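PDB 6BRM: putative metal-dependent isothiocyanate hydrolase SaxA from Pectobacterium carotovorum, which probably hydrolyses isothiocyanates, using a pair of zinc ions held in a fold of the metallo-beta-lactamase superfamily. Local coordinates for residues 62-67 with 147-152; 86-91 with 105-110; 13-18 with 154-159. One frame throughout, in Å; residues are numbered along the deposited sequence.

How the contacts relate
Contact 1 lies deepest: 62-67 and 147-152 belong to opposite sheets of the sandwich, and apolar side chains meet between them before the chain turns toward the zinc site. Contact 2 is partly buried at the edge of one sheet, where 86-91 and 105-110 are paired by backbone hydrogen bonds within a beta-alpha-beta unit; strand 87-89 is the immediate neighbour of strand 62-64, so contacts 1 and 2 touch. Contact 3, nearer the surface and away from the metals, sets a hairpin of that same sheet against the loop following strand 148-152, combining a CH-pi contact on a tyrosine with a carboxylate that takes a backbone N-H. Contacts 2 and 3 do not touch, their centres being about 20 Å apart.

Contact 1: 62-67 with 147-152. With ZN (zinc ion), chain L.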
loop_
_atom_site.group_PDB
_atom_site.type_symbol
_atom_site.label_atom_id
_atom_site.label_comp_id
_atom_site.label_asym_id
_atom_site.label_seq_id
_atom_site.Cartn_x
_atom_site.Cartn_y
_atom_site.Cartn_z
ATOM N N ALA B 62 -10.920 -1.046 -26.382
ATOM C CA ALA B 62 -9.789 -0.320 -25.799
ATOM C C ALA B 62 -8.738 -1.258 -25.206
ATOM O O ALA B 62 -9.035 -2.395 -24.851
ATOM C CB ALA B 62 -10.283 0.650 -24.736
ATOM N N VAL B 63 -7.510 -0.752 -25.107
ATOM C CA VAL B 63 -6.386 -1.463 -24.497
ATOM C C VAL B 63 -6.198 -0.919 -23.078
ATOM O O VAL B 63 -6.409 0.270 -22.838
ATOM C CB VAL B 63 -5.096 -1.265 -25.333
ATOM C CG1 VAL B 63 -3.888 -1.907 -24.670
ATOM C CG2 VAL B 63 -5.276 -1.832 -26.740
ATOM N N ILE B 64 -5.805 -1.788 -22.146
ATOM C CA ILE B 64 -5.552 -1.383 -20.759
ATOM C C ILE B 64 -4.140 -1.815 -20.352
ATOM O O ILE B 64 -3.818 -3.000 -20.408
ATOM C CB ILE B 64 -6.602 -1.964 -19.779
ATOM C CG1 ILE B 64 -8.029 -1.750 -20.318
ATOM C CG2 ILE B 64 -6.464 -1.311 -18.405
ATOM C CD1 ILE B 64 -9.125 -2.378 -19.483
ATOM N N LEU B 65 -3.310 -0.844 -19.958
ATOM C CA LEU B 65 -1.942 -1.087 -19.486
ATOM C C LEU B 65 -1.866 -0.876 -17.976
ATOM O O LEU B 65 -2.058 0.246 -17.494
ATOM C CB LEU B 65 -0.953 -0.133 -20.174
ATOM C CG LEU B 65 -0.310 -0.531 -21.510
ATOM C CD1 LEU B 65 -1.220 -1.395 -22.371
ATOM C CD2 LEU B 65 0.111 0.719 -22.273
ATOM N N THR B 66 -1.570 -1.954 -17.244
ATOM C CA THR B 66 -1.352 -1.888 -15.797
ATOM C C THR B 66 -0.038 -1.171 -15.482
ATOM O O THR B 66 0.050 -0.433 -14.503
ATOM C CB THR B 66 -1.328 -3.286 -15.148
ATOM O OG1 THR B 66 -0.270 -4.074 -15.712
ATOM C CG2 THR B 66 -2.664 -3.996 -15.346
ATOM N N HIS B 67 0.977 -1.428 -16.308
ATOM C CA HIS B 67 2.262 -0.717 -16.268
ATOM C C HIS B 67 3.058 -0.999 -17.552
ATOM O O HIS B 67 2.620 -1.790 -18.394
ATOM C CB HIS B 67 3.079 -1.073 -15.009
ATOM C CG HIS B 67 3.425 -2.527 -14.873
ATOM N ND1 HIS B 67 2.536 -3.544 -15.145
ATOM C CD2 HIS B 67 4.557 -3.129 -14.437
ATOM C CE1 HIS B 67 3.114 -4.709 -14.907
ATOM N NE2 HIS B 67 4.343 -4.487 -14.478
ATOM N N CYS B 147 -0.744 -1.249 -11.395
ATOM C CA CYS B 147 -2.083 -1.264 -10.799
ATOM C C CYS B 147 -2.885 -2.536 -11.071
ATOM O O CYS B 147 -2.701 -3.201 -12.096
ATOM C CB CYS B 147 -2.895 -0.054 -11.273
ATOM S SG CYS B 147 -3.334 -0.068 -13.028
ATOM N N GLY B 148 -3.769 -2.857 -10.127
ATOM C CA GLY B 148 -4.800 -3.869 -10.314
ATOM C C GLY B 148 -6.024 -3.237 -10.945
ATOM O O GLY B 148 -6.113 -2.008 -11.041
ATOM N N LEU B 149 -6.963 -4.076 -11.381
ATOM C CA LEU B 149 -8.188 -3.616 -12.045
ATOM C C LEU B 149 -9.378 -4.454 -11.604
ATOM O O LEU B 149 -9.360 -5.675 -11.759
ATOM C CB LEU B 149 -8.064 -3.740 -13.563
ATOM C CG LEU B 149 -6.912 -3.040 -14.270
ATOM C CD1 LEU B 149 -6.809 -3.553 -15.700
ATOM C CD2 LEU B 149 -7.106 -1.534 -14.246
ATOM N N VAL B 150 -10.400 -3.796 -11.060
ATOM C CA VAL B 150 -11.679 -4.438 -10.757
ATOM C C VAL B 150 -12.675 -4.002 -11.823
ATOM O O VAL B 150 -12.631 -2.860 -12.271
ATOM C CB VAL B 150 -12.191 -4.059 -9.348
ATOM C CG1 VAL B 150 -13.543 -4.704 -9.061
ATOM C CG2 VAL B 150 -11.170 -4.459 -8.285
ATOM N N PHE B 151 -13.548 -4.917 -12.240
ATOM C CA PHE B 151 -14.624 -4.613 -13.186
ATOM C C PHE B 151 -15.963 -4.910 -12.522
ATOM O O PHE B 151 -16.183 -6.020 -12.046
ATOM C CB PHE B 151 -14.479 -5.447 -14.458
ATOM C CG PHE B 151 -13.332 -5.031 -15.330
ATOM C CD1 PHE B 151 -12.064 -5.548 -15.126
ATOM C CD2 PHE B 151 -13.526 -4.128 -16.369
ATOM C CE1 PHE B 151 -11.002 -5.167 -15.937
ATOM C CE2 PHE B 151 -12.473 -3.738 -17.181
ATOM C CZ PHE B 151 -11.207 -4.259 -16.965
ATOM N N THR B 152 -16.855 -3.919 -12.517
ATOM C CA THR B 152 -18.133 -3.980 -11.803
ATOM C C THR B 152 -19.258 -3.632 -12.775
ATOM O O THR B 152 -19.136 -2.682 -13.550
ATOM C CB THR B 152 -18.092 -3.039 -10.566
ATOM O OG1 THR B 152 -17.650 -3.784 -9.424
ATOM C CG2 THR B 152 -19.437 -2.402 -10.235
HETATM ZN ZN ZN L . 5.938 -5.908 -13.907
HETATM O O HOH W 1 6.790 -7.275 -15.386
#
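Ile64 meets Leu149 and Phe151 with two different branches, an apolar seam between the two sheets. Its CG2, anti to the backbone N, lies 3.5 Å from Leu149 CD1. The other branch is extended at chi2 (176°) and delivers CD1 to the edge of the Phe151 ring, 3.8 Å from CZ. A branched aliphatic suits this place because one residue can fill against two neighbours on the facing strand. Phe20 and strands 120-124 and 159-163 also pack around Phe151.

The polar contact is made by the backbone: Cys147 N gives a long, weak hydrogen bond to Thr66 O, 3.3 Å apart. Thr66 CG2 makes a looser contact with Leu149 CD1 (4.2 Å), leaving the hydroxyl for other work. Thr66 OG1 accepts from His67 ND1 at 2.9 Å, almost in the imidazole plane, and is also hydrogen-bonded to Asp23.

On the far side of that ring, His67 NE2 binds zinc at 2.2 Å, with His69, His128, Asp164 and a water as the other ligands. The small, two-sided threonine thus serves as a second-shell residue: its methyl belongs to the sandwich core, while its hydroxyl fixes the rotation of a metal-binding histidine.

Contact 2: 86-91 with 105-110; sequences LIYTQD and NIRVLK
Arg107 and Tyr88 sit opposite each other on adjacent parallel strands and run side by side on one face of the sheet. The arginine, extended from CG to NE, lays its aliphatic part along the tyrosine, with CD 3.7 Å from Tyr88 CE1. Its guanidinium plane stands 79° from the ring plane, so the two flat groups do not stack. Leu86 adds its CD1 at 4.0 Å from Arg107 CG. A long side chain suits this exposed edge position, since its methylenes can pack alongside the ring while its charged end reaches toward solvent.

Leu109 packs on Tyr88 as well, crossing the tyrosine at about a right angle and bringing CD1 against CB and the near part of the ring. Backbone hydrogen bonds join the two strands: Ile87 N donates to Asn105 O, Arg107 N to Ile87 O at 2.8 Å, and Leu109 N to Thr89 O at 2.7 Å. Arg107 O receives two donors: Thr89 N, nearly straight at 174°, and Thr89 OG1 at 3.2 Å, which comes from above the carbonyl plane. That second bond depends on the hydroxyl standing between the backbone N and carbonyl carbon (chi1 65°).

The face bearing Ile87, Thr89, Ile106 and Val108 is turned to helix 92-100, where Ala95 and Ile98 pack and Asp91 takes the N-cap position. Strand 87-89, this helix and outermost strand 106-108 form a beta-alpha-beta crossover, and strand 62-64 flanks 87-89 on its other side.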
loop_
_atom_site.group_PDB
_atom_site.type_symbol
_atom_site.label_atom_id
_atom_site.label_comp_id
_atom_site.label_asym_id
_atom_site.label_seq_id
_atom_site.Cartn_x
_atom_site.Cartn_y
_atom_site.Cartn_z
ATOM N N LEU B 86 -7.864 3.393 -28.471
ATOM C CA LEU B 86 -8.064 3.960 -27.139
ATOM C C LEU B 86 -7.250 3.178 -26.096
ATOM O O LEU B 86 -7.554 2.015 -25.817
ATOM C CB LEU B 86 -9.555 3.943 -26.771
ATOM C CG LEU B 86 -9.977 4.458 -25.386
ATOM C CD1 LEU B 86 -9.475 5.872 -25.118
ATOM C CD2 LEU B 86 -11.490 4.399 -25.255
ATOM N N ILE B 87 -6.230 3.820 -25.524
ATOM C CA ILE B 87 -5.383 3.196 -24.505
ATOM C C ILE B 87 -5.716 3.759 -23.124
ATOM O O ILE B 87 -5.714 4.975 -22.932
ATOM C CB ILE B 87 -3.874 3.433 -24.765
ATOM C CG1 ILE B 87 -3.506 3.247 -26.248
ATOM C CG2 ILE B 87 -3.033 2.513 -23.888
ATOM C CD1 ILE B 87 -3.799 1.873 -26.817
ATOM N N TYR B 88 -5.982 2.863 -22.175
ATOM C CA TYR B 88 -6.209 3.214 -20.775
ATOM C C TYR B 88 -4.930 2.945 -19.976
ATOM O O TYR B 88 -4.496 1.793 -19.879
ATOM C CB TYR B 88 -7.367 2.385 -20.196
ATOM C CG TYR B 88 -8.758 2.917 -20.515
ATOM C CD1 TYR B 88 -9.187 4.151 -20.020
ATOM C CD2 TYR B 88 -9.654 2.177 -21.293
ATOM C CE1 TYR B 88 -10.454 4.638 -20.298
ATOM C CE2 TYR B 88 -10.929 2.659 -21.575
ATOM C CZ TYR B 88 -11.324 3.889 -21.074
ATOM O OH TYR B 88 -12.578 4.377 -21.348
ATOM N N THR B 89 -4.335 3.996 -19.404
ATOM C CA THR B 89 -3.109 3.870 -18.605
ATOM C C THR B 89 -3.348 4.065 -17.109
ATOM O O THR B 89 -4.378 4.584 -16.683
ATOM C CB THR B 89 -2.024 4.864 -19.056
ATOM O OG1 THR B 89 -2.461 6.207 -18.818
ATOM C CG2 THR B 89 -1.703 4.676 -20.533
ATOM N N GLN B 90 -2.353 3.646 -16.336
ATOM C CA GLN B 90 -2.365 3.669 -14.871
ATOM C C GLN B 90 -2.234 5.080 -14.289
ATOM O O GLN B 90 -2.929 5.419 -13.328
ATOM C CB GLN B 90 -1.212 2.787 -14.370
ATOM C CG GLN B 90 -0.883 2.848 -12.884
ATOM C CD GLN B 90 0.350 2.030 -12.531
ATOM O OE1 GLN B 90 0.421 1.441 -11.455
ATOM N NE2 GLN B 90 1.325 1.990 -13.435
ATOM N N ASP B 91 -1.323 5.879 -14.848
ATOM C CA ASP B 91 -1.030 7.226 -14.330
ATOM C C ASP B 91 -0.443 8.143 -15.414
ATOM O O ASP B 91 -0.292 7.725 -16.567
ATOM C CB ASP B 91 -0.120 7.134 -13.086
ATOM C CG ASP B 91 1.214 6.423 -13.355
ATOM O OD1 ASP B 91 1.630 6.287 -14.529
ATOM O OD2 ASP B 91 1.856 6.002 -12.367
ATOM N N ASN B 105 -4.681 8.678 -28.702
ATOM C CA ASN B 105 -5.991 8.503 -28.046
ATOM C C ASN B 105 -5.801 7.767 -26.715
ATOM O O ASN B 105 -6.048 6.566 -26.609
ATOM C CB ASN B 105 -6.960 7.744 -28.965
ATOM C CG ASN B 105 -7.307 8.516 -30.236
ATOM O OD1 ASN B 105 -7.322 9.754 -30.259
ATOM N ND2 ASN B 105 -7.617 7.781 -31.299
ATOM N N ILE B 106 -5.360 8.514 -25.703
ATOM C CA ILE B 106 -4.923 7.968 -24.414
ATOM C C ILE B 106 -5.774 8.536 -23.276
ATOM O O ILE B 106 -6.172 9.698 -23.312
ATOM C CB ILE B 106 -3.434 8.313 -24.168
ATOM C CG1 ILE B 106 -2.553 7.683 -25.253
ATOM C CG2 ILE B 106 -2.956 7.841 -22.796
ATOM C CD1 ILE B 106 -1.290 8.460 -25.522
ATOM N N ARG B 107 -6.049 7.702 -22.277
ATOM C CA ARG B 107 -6.771 8.105 -21.069
ATOM C C ARG B 107 -6.083 7.523 -19.838
ATOM O O ARG B 107 -5.517 6.431 -19.895
ATOM C CB ARG B 107 -8.221 7.613 -21.112
ATOM C CG ARG B 107 -9.144 8.413 -22.015
ATOM C CD ARG B 107 -10.589 7.993 -21.791
ATOM N NE ARG B 107 -11.519 8.611 -22.737
ATOM C CZ ARG B 107 -12.841 8.427 -22.737
ATOM N NH1 ARG B 107 -13.596 9.042 -23.647
ATOM N NH2 ARG B 107 -13.422 7.634 -21.835
ATOM N N VAL B 108 -6.146 8.261 -18.732
ATOM C CA VAL B 108 -5.570 7.838 -17.459
ATOM C C VAL B 108 -6.701 7.333 -16.577
ATOM O O VAL B 108 -7.704 8.023 -16.402
ATOM C CB VAL B 108 -4.856 9.005 -16.740
ATOM C CG1 VAL B 108 -4.219 8.531 -15.434
ATOM C CG2 VAL B 108 -3.816 9.640 -17.656
ATOM N N LEU B 109 -6.541 6.127 -16.034
ATOM C CA LEU B 109 -7.511 5.568 -15.097
ATOM C C LEU B 109 -7.445 6.330 -13.783
ATOM O O LEU B 109 -6.383 6.431 -13.171
ATOM C CB LEU B 109 -7.264 4.068 -14.834
ATOM C CG LEU B 109 -8.163 3.026 -15.513
ATOM C CD1 LEU B 109 -8.482 3.394 -16.949
ATOM C CD2 LEU B 109 -7.523 1.644 -15.441
ATOM N N LYS B 110 -8.587 6.870 -13.362
ATOM C CA LYS B 110 -8.736 7.391 -12.010
ATOM C C LYS B 110 -8.932 6.209 -11.072
ATOM O O LYS B 110 -9.064 5.067 -11.521
ATOM C CB LYS B 110 -9.918 8.354 -11.927
ATOM C CG LYS B 110 -9.751 9.588 -12.802
ATOM C CD LYS B 110 -10.952 10.512 -12.714
ATOM C CE LYS B 110 -10.863 11.621 -13.750
ATOM N NZ LYS B 110 -9.647 12.469 -13.590
#

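Contact 3: 13-18 with 154-159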
loop_
_atom_site.group_PDB
_atom_site.type_symbol
_atom_site.label_atom_id
_atom_site.label_comp_id
_atom_site.label_asym_id
_atom_site.label_seq_id
_atom_site.Cartn_x
_atom_site.Cartn_y
_atom_site.Cartn_z
ATOM N N LEU B 13 -10.812 -9.710 -22.587
ATOM C CA LEU B 13 -11.911 -9.789 -21.629
ATOM C C LEU B 13 -13.157 -9.166 -22.237
ATOM O O LEU B 13 -13.228 -7.941 -22.381
ATOM C CB LEU B 13 -11.519 -9.044 -20.347
ATOM C CG LEU B 13 -12.575 -8.788 -19.266
ATOM C CD1 LEU B 13 -13.342 -10.054 -18.909
ATOM C CD2 LEU B 13 -11.917 -8.190 -18.030
ATOM N N GLN B 14 -14.124 -10.006 -22.612
ATOM C CA GLN B 14 -15.426 -9.530 -23.077
ATOM C C GLN B 14 -16.344 -9.339 -21.866
ATOM O O GLN B 14 -16.805 -10.315 -21.271
ATOM C CB GLN B 14 -16.037 -10.489 -24.103
ATOM C CG GLN B 14 -17.292 -9.932 -24.777
ATOM C CD GLN B 14 -17.499 -10.400 -26.212
ATOM O OE1 GLN B 14 -16.544 -10.640 -26.957
ATOM N NE2 GLN B 14 -18.760 -10.505 -26.614
ATOM N N TYR B 15 -16.584 -8.077 -21.501
ATOM C CA TYR B 15 -17.293 -7.717 -20.266
ATOM C C TYR B 15 -18.335 -6.628 -20.544
ATOM O O TYR B 15 -17.990 -5.537 -21.010
ATOM C CB TYR B 15 -16.280 -7.228 -19.221
ATOM C CG TYR B 15 -16.810 -7.151 -17.800
ATOM C CD1 TYR B 15 -17.630 -6.097 -17.392
ATOM C CD2 TYR B 15 -16.473 -8.118 -16.854
ATOM C CE1 TYR B 15 -18.110 -6.021 -16.094
ATOM C CE2 TYR B 15 -16.952 -8.047 -15.552
ATOM C CZ TYR B 15 -17.769 -6.993 -15.178
ATOM O OH TYR B 15 -18.253 -6.909 -13.896
ATOM N N ALA B 16 -19.602 -6.941 -20.257
ATOM C CA ALA B 16 -20.728 -6.004 -20.395
ATOM C C ALA B 16 -20.902 -5.467 -21.822
ATOM O O ALA B 16 -21.136 -4.272 -22.034
ATOM C CB ALA B 16 -20.597 -4.862 -19.388
ATOM N N GLY B 17 -20.797 -6.373 -22.792
ATOM C CA GLY B 17 -20.913 -6.032 -24.206
ATOM C C GLY B 17 -19.751 -5.245 -24.787
ATOM O O GLY B 17 -19.904 -4.635 -25.840
ATOM N N LYS B 18 -18.597 -5.268 -24.113
ATOM C CA LYS B 18 -17.388 -4.547 -24.545
ATOM C C LYS B 18 -16.189 -5.479 -24.436
ATOM O O LYS B 18 -16.135 -6.298 -23.521
ATOM C CB LYS B 18 -17.134 -3.314 -23.671
ATOM C CG LYS B 18 -18.282 -2.318 -23.602
ATOM C CD LYS B 18 -18.563 -1.659 -24.948
ATOM C CE LYS B 18 -19.662 -0.606 -24.854
ATOM N NZ LYS B 18 -20.890 -1.083 -24.153
ATOM N N HIS B 154 -23.883 -4.772 -13.081
ATOM C CA HIS B 154 -25.027 -5.712 -13.007
ATOM C C HIS B 154 -25.096 -6.561 -14.295
ATOM O O HIS B 154 -24.418 -6.258 -15.271
ATOM C CB HIS B 154 -26.355 -4.977 -12.724
ATOM C CG HIS B 154 -26.828 -4.079 -13.832
ATOM N ND1 HIS B 154 -27.891 -4.406 -14.648
ATOM C CD2 HIS B 154 -26.408 -2.855 -14.237
ATOM C CE1 HIS B 154 -28.095 -3.430 -15.516
ATOM N NE2 HIS B 154 -27.207 -2.478 -15.290
ATOM N N ASP B 155 -25.874 -7.639 -14.287
ATOM C CA ASP B 155 -25.859 -8.639 -15.392
ATOM C C ASP B 155 -24.528 -9.408 -15.545
ATOM O O ASP B 155 -24.388 -10.204 -16.479
ATOM C CB ASP B 155 -26.209 -8.022 -16.769
ATOM C CG ASP B 155 -27.394 -7.073 -16.726
ATOM O OD1 ASP B 155 -28.133 -7.054 -15.717
ATOM O OD2 ASP B 155 -27.582 -6.346 -17.725
ATOM N N GLU B 156 -23.572 -9.195 -14.637
ATOM C CA GLU B 156 -22.207 -9.698 -14.802
ATOM C C GLU B 156 -21.528 -9.820 -13.432
ATOM O O GLU B 156 -21.693 -8.950 -12.576
ATOM C CB GLU B 156 -21.402 -8.759 -15.714
ATOM C CG GLU B 156 -20.269 -9.435 -16.476
ATOM C CD GLU B 156 -20.649 -9.863 -17.887
ATOM O OE1 GLU B 156 -20.788 -11.079 -18.126
ATOM O OE2 GLU B 156 -20.806 -8.986 -18.763
ATOM N N LYS B 157 -20.775 -10.898 -13.227
ATOM C CA LYS B 157 -20.025 -11.086 -11.982
ATOM C C LYS B 157 -18.855 -10.110 -11.902
ATOM O O LYS B 157 -18.397 -9.583 -12.924
ATOM C CB LYS B 157 -19.508 -12.523 -11.863
ATOM C CG LYS B 157 -20.606 -13.569 -11.749
ATOM C CD LYS B 157 -20.029 -14.948 -11.477
ATOM C CE LYS B 157 -21.086 -15.907 -10.959
ATOM N NZ LYS B 157 -20.481 -17.209 -10.558
ATOM N N THR B 158 -18.382 -9.881 -10.680
ATOM C CA THR B 158 -17.284 -8.955 -10.418
ATOM C C THR B 158 -15.955 -9.681 -10.602
ATOM O O THR B 158 -15.751 -10.748 -10.018
ATOM C CB THR B 158 -17.371 -8.394 -8.982
ATOM O OG1 THR B 158 -18.676 -7.838 -8.761
ATOM C CG2 THR B 158 -16.319 -7.314 -8.747
ATOM N N ILE B 159 -15.054 -9.100 -11.396
ATOM C CA ILE B 159 -13.725 -9.694 -11.651
ATOM C C ILE B 159 -12.630 -8.727 -11.206
ATOM O O ILE B 159 -12.737 -7.524 -11.430
ATOM C CB ILE B 159 -13.511 -10.134 -13.131
ATOM C CG1 ILE B 159 -12.077 -10.658 -13.330
ATOM C CG2 ILE B 159 -13.774 -8.997 -14.104
ATOM C CD1 ILE B 159 -11.840 -11.469 -14.588
#
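Glu156 slides across the ring of Tyr15, the two side chains running in opposite directions. Its CB lies at the phenol end, 4.1 Å from Tyr15 CZ. CG, anti to the backbone N, stands over one face in a CH-pi contact, 3.8 Å from the Tyr15 ring centroid and 16° off the normal. The chain then bends at chi2 (96°), lifting CD away from the ring and turning it back toward the Ala16 amide. There OE2 takes the Ala16 N-H at 2.8 Å, met on its anti side and tilted 30° from the carboxylate plane. The other oxygen, OE1, accepts from Met1 N. Glutamate fits because its CG can rest on an aromatic face while the carboxylate, raised off the ring, reaches the backbone N-H of the residue after the tyrosine.

Tyr15 is also held along its CE2 side, where Ile159 CG2 packs 3.6 Å from CE2; Leu13 adds a looser apolar touch on Ile159. Tyr15 OH lies 2.8 Å from Lys157 O, with Phe151 O also near enough to accept its single proton.

Ala16 and Gly17, both at positive phi, form the two-residue turn of the hairpin joining strands 10-15 and 18-22. The chemistry is therefore that of a tyrosine bridging two sheets through both ring and hydroxyl, and of a carboxylate shared between a turn amide and the chain's first nitrogen, whose positive charge, if present, would probably stabilise the ionised acid.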